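Long-range contact in probable uracil-DNA glycosylase (Acanthamoeba polyphaga mimivirus, PDB 5X55), which is probably a viral member of the uracil-DNA glycosylase superfamily, built as a single chain round a parallel beta sheet flanked by helices: residues D136-Y146 and S274-Y282. Numbering follows the deposited sequence.
Sequences DFFKYVESKTY and SFTADLIDY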
loop_
_atom_site.group_PDB
_atom_site.type_symbol
_atom_site.label_atom_id
_atom_site.label_comp_id
_atom_site.label_asym_id
_atom_site.label_seq_id
_atom_site.Cartn_x
_atom_site.Cartn_y
_atom_site.Cartn_z
ATOM N N ASP A 136 15.811 0.995 12.018
ATOM C CA ASP A 136 16.413 2.319 11.913
ATOM C C ASP A 136 15.370 3.353 11.522
ATOM O O ASP A 136 15.222 4.384 12.194
ATOM C CB ASP A 136 17.581 2.303 10.922
ATOM C CG ASP A 136 18.854 1.702 11.537
ATOM O OD1 ASP A 136 18.733 0.935 12.521
ATOM O OD2 ASP A 136 19.971 1.990 11.048
ATOM N N PHE A 137 14.591 3.070 10.472
ATOM C CA PHE A 137 13.520 3.995 10.132
ATOM C C PHE A 137 12.596 4.179 11.321
ATOM O O PHE A 137 12.252 5.312 11.684
ATOM C CB PHE A 137 12.738 3.509 8.912
ATOM C CG PHE A 137 11.394 4.155 8.771
ATOM C CD1 PHE A 137 11.281 5.471 8.334
ATOM C CD2 PHE A 137 10.246 3.462 9.086
ATOM C CE1 PHE A 137 10.055 6.075 8.205
ATOM C CE2 PHE A 137 9.014 4.059 8.969
ATOM C CZ PHE A 137 8.916 5.381 8.523
ATOM N N PHE A 138 12.246 3.079 11.990
ATOM C CA PHE A 138 11.300 3.203 13.084
ATOM C C PHE A 138 11.907 3.995 14.235
ATOM O O PHE A 138 11.210 4.793 14.875
ATOM C CB PHE A 138 10.821 1.820 13.530
ATOM C CG PHE A 138 9.392 1.811 13.938
ATOM C CD1 PHE A 138 9.019 2.197 15.215
ATOM C CD2 PHE A 138 8.408 1.478 13.028
ATOM C CE1 PHE A 138 7.690 2.216 15.583
ATOM C CE2 PHE A 138 7.086 1.492 13.380
ATOM C CZ PHE A 138 6.720 1.865 14.658
ATOM N N LYS A 139 13.219 3.860 14.451
ATOM C CA LYS A 139 13.862 4.648 15.498
ATOM C C LYS A 139 13.786 6.136 15.173
ATOM O O LYS A 139 13.605 6.968 16.069
ATOM C CB LYS A 139 15.311 4.185 15.673
ATOM C CG LYS A 139 16.153 5.037 16.613
ATOM C CD LYS A 139 17.585 4.505 16.686
ATOM C CE LYS A 139 18.510 5.443 17.455
ATOM N NZ LYS A 139 19.944 5.061 17.278
ATOM N N TYR A 140 13.867 6.486 13.887
ATOM C CA TYR A 140 13.716 7.888 13.510
ATOM C C TYR A 140 12.288 8.369 13.741
ATOM O O TYR A 140 12.069 9.524 14.130
ATOM C CB TYR A 140 14.120 8.096 12.049
ATOM C CG TYR A 140 13.764 9.472 11.513
ATOM C CD1 TYR A 140 14.550 10.587 11.815
ATOM C CD2 TYR A 140 12.652 9.655 10.691
ATOM C CE1 TYR A 140 14.229 11.855 11.322
ATOM C CE2 TYR A 140 12.321 10.922 10.195
ATOM C CZ TYR A 140 13.116 12.015 10.515
ATOM O OH TYR A 140 12.785 13.269 10.028
ATOM N N VAL A 141 11.304 7.497 13.529
ATOM C CA VAL A 141 9.925 7.961 13.591
ATOM C C VAL A 141 9.475 8.148 15.036
ATOM O O VAL A 141 8.749 9.105 15.344
ATOM C CB VAL A 141 9.022 6.998 12.803
ATOM C CG1 VAL A 141 7.616 7.063 13.295
ATOM C CG2 VAL A 141 9.057 7.375 11.340
ATOM N N GLU A 142 9.911 7.265 15.951
ATOM C CA GLU A 142 9.492 7.398 17.346
ATOM C C GLU A 142 10.075 8.637 18.004
ATOM O O GLU A 142 9.537 9.085 19.018
ATOM C CB GLU A 142 9.904 6.188 18.189
ATOM C CG GLU A 142 9.735 4.824 17.604
ATOM C CD GLU A 142 10.630 3.800 18.314
ATOM O OE1 GLU A 142 11.436 4.228 19.163
ATOM O OE2 GLU A 142 10.549 2.597 18.006
ATOM N N SER A 143 11.161 9.192 17.467
ATOM C CA SER A 143 11.734 10.404 18.033
ATOM C C SER A 143 10.958 11.662 17.665
ATOM O O SER A 143 11.243 12.722 18.231
ATOM C CB SER A 143 13.181 10.562 17.575
ATOM O OG SER A 143 13.217 11.090 16.256
ATOM N N LYS A 144 10.003 11.576 16.734
ATOM C CA LYS A 144 9.212 12.730 16.314
ATOM C C LYS A 144 8.100 13.006 17.318
ATOM O O LYS A 144 7.629 12.104 18.009
ATOM C CB LYS A 144 8.598 12.492 14.933
ATOM C CG LYS A 144 9.594 12.096 13.866
ATOM C CD LYS A 144 10.467 13.262 13.463
ATOM C CE LYS A 144 10.385 13.489 11.949
ATOM N NZ LYS A 144 9.002 13.839 11.481
ATOM N N THR A 145 7.653 14.262 17.378
ATOM C CA THR A 145 6.639 14.587 18.379
ATOM C C THR A 145 5.266 14.037 18.002
ATOM O O THR A 145 4.459 13.765 18.894
ATOM C CB THR A 145 6.568 16.099 18.623
ATOM O OG1 THR A 145 6.061 16.770 17.462
ATOM C CG2 THR A 145 7.948 16.654 18.971
ATOM N N TYR A 146 4.983 13.834 16.709
ATOM C CA TYR A 146 3.675 13.288 16.350
ATOM C C TYR A 146 3.500 11.824 16.788
ATOM O O TYR A 146 2.363 11.376 16.968
ATOM C CB TYR A 146 3.427 13.433 14.831
ATOM C CG TYR A 146 4.253 12.490 13.958
ATOM C CD1 TYR A 146 3.932 11.134 13.859
ATOM C CD2 TYR A 146 5.354 12.951 13.251
ATOM C CE1 TYR A 146 4.689 10.263 13.088
ATOM C CE2 TYR A 146 6.115 12.085 12.467
ATOM C CZ TYR A 146 5.765 10.740 12.392
ATOM O OH TYR A 146 6.508 9.874 11.636
ATOM N N SER A 274 1.765 12.023 8.828
ATOM C CA SER A 274 3.166 12.291 9.127
ATOM C C SER A 274 3.998 11.014 9.047
ATOM O O SER A 274 5.153 11.045 8.608
ATOM C CB SER A 274 3.309 12.936 10.509
ATOM O OG SER A 274 2.567 14.133 10.572
ATOM N N PHE A 275 3.434 9.895 9.487
ATOM C CA PHE A 275 4.140 8.624 9.387
ATOM C C PHE A 275 4.416 8.281 7.933
ATOM O O PHE A 275 5.547 7.957 7.568
ATOM C CB PHE A 275 3.326 7.520 10.067
ATOM C CG PHE A 275 4.001 6.173 10.062
ATOM C CD1 PHE A 275 4.913 5.841 11.050
ATOM C CD2 PHE A 275 3.707 5.240 9.075
ATOM C CE1 PHE A 275 5.538 4.588 11.064
ATOM C CE2 PHE A 275 4.313 3.987 9.075
ATOM C CZ PHE A 275 5.242 3.658 10.069
ATOM N N THR A 276 3.396 8.385 7.078
ATOM C CA THR A 276 3.584 8.079 5.661
ATOM C C THR A 276 4.540 9.071 4.998
ATOM O O THR A 276 5.372 8.678 4.167
ATOM C CB THR A 276 2.228 8.049 4.948
ATOM O OG1 THR A 276 1.397 7.045 5.545
ATOM C CG2 THR A 276 2.403 7.720 3.463
ATOM N N ALA A 277 4.475 10.352 5.376
ATOM C CA ALA A 277 5.426 11.311 4.821
ATOM C C ALA A 277 6.853 10.941 5.194
ATOM O O ALA A 277 7.752 10.969 4.347
ATOM C CB ALA A 277 5.096 12.726 5.294
ATOM N N ASP A 278 7.078 10.561 6.460
ATOM C CA ASP A 278 8.413 10.127 6.860
ATOM C C ASP A 278 8.819 8.818 6.182
ATOM O O ASP A 278 10.007 8.592 5.941
ATOM C CB ASP A 278 8.485 9.985 8.381
ATOM C CG ASP A 278 8.665 11.319 9.089
ATOM O OD1 ASP A 278 9.123 12.288 8.446
ATOM O OD2 ASP A 278 8.347 11.396 10.294
ATOM N N LEU A 279 7.865 7.950 5.864
ATOM C CA LEU A 279 8.206 6.722 5.153
ATOM C C LEU A 279 8.669 7.026 3.730
ATOM O O LEU A 279 9.720 6.531 3.283
ATOM C CB LEU A 279 6.999 5.782 5.172
ATOM C CG LEU A 279 7.036 4.460 4.410
ATOM C CD1 LEU A 279 8.329 3.685 4.692
ATOM C CD2 LEU A 279 5.781 3.636 4.769
ATOM N N ILE A 280 7.914 7.876 3.017
ATOM C CA ILE A 280 8.313 8.291 1.669
ATOM C C ILE A 280 9.680 8.958 1.709
ATOM O O ILE A 280 10.581 8.627 0.922
ATOM C CB ILE A 280 7.268 9.244 1.045
ATOM C CG1 ILE A 280 5.824 8.704 1.138
ATOM C CG2 ILE A 280 7.656 9.619 -0.384
ATOM C CD1 ILE A 280 5.578 7.484 0.376
ATOM N N ASP A 281 9.850 9.915 2.630
ATOM C CA ASP A 281 11.102 10.668 2.700
ATOM C C ASP A 281 12.268 9.758 3.042
ATOM O O ASP A 281 13.365 9.913 2.497
ATOM C CB ASP A 281 10.992 11.800 3.729
ATOM C CG ASP A 281 9.962 12.852 3.327
ATOM O OD1 ASP A 281 9.583 12.889 2.128
ATOM O OD2 ASP A 281 9.513 13.626 4.204
ATOM N N TYR A 282 12.051 8.807 3.952
ATOM C CA TYR A 282 13.102 7.856 4.281
ATOM C C TYR A 282 13.548 7.092 3.041
ATOM O O TYR A 282 14.754 6.918 2.798
ATOM C CB TYR A 282 12.609 6.893 5.362
ATOM C CG TYR A 282 13.637 5.857 5.732
ATOM C CD1 TYR A 282 14.618 6.132 6.688
ATOM C CD2 TYR A 282 13.649 4.614 5.119
ATOM C CE1 TYR A 282 15.573 5.183 7.026
ATOM C CE2 TYR A 282 14.603 3.661 5.447
ATOM C CZ TYR A 282 15.559 3.950 6.395
ATOM O OH TYR A 282 16.504 3.004 6.731
HETATM O O HOH W 1 15.392 1.236 8.470
#
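F137 reaches from one helix into a hollow of the other, lodged as a knob among F275, D278, L279 and Y282. With CG anti to the backbone N (chi1 162°), its ring is swung across to helix 274-282. Its edge is turned toward the face of F275 in an offset edge-to-face pair, with centroids 5.7 Å apart and planes at 68°. The root of the same side chain serves Y282: F137 CB stands 3.7 Å above the centroid of the tyrosine ring, a CH-pi contact almost along the ring normal. A phenylalanine suits this place because its flat ring can pack against L279 and Y282 while turning its C-H edge to F275. F275 is a knob in return; V141 CG1 meets its rim at CD1, 3.7 Å away, and F258 adds a further edge-to-face partner. At the Y282 end, where a phenol can combine apolar packing with a polar tip, a water lies 2.7 Å from Y282 OH and accepts a bond from the backbone N of F137.

Beside this centre the contact turns polar at D278, a knob among F137, Y140, V141 and Y146, whose carboxylate meets residues following helix 136-142. D278 OD2 takes two bonds: K144 NZ, on a chain bent at three torsions, reaches its syn lone pair at 2.8 Å as a salt bridge, while Y146 OH donates from the anti side at 2.7 Å. This double grip probably stabilises the charged carboxylate. S274, small enough for close approach, lays CB over the centre of the Y146 ring, 3.4 Å from its centroid.

The whole is a knobs-into-holes helix pair with an aromatic cluster, crossing at 137°, that joins helix 135-142 to helix 273-286 of the uracil-DNA glycosylase superfamily fold.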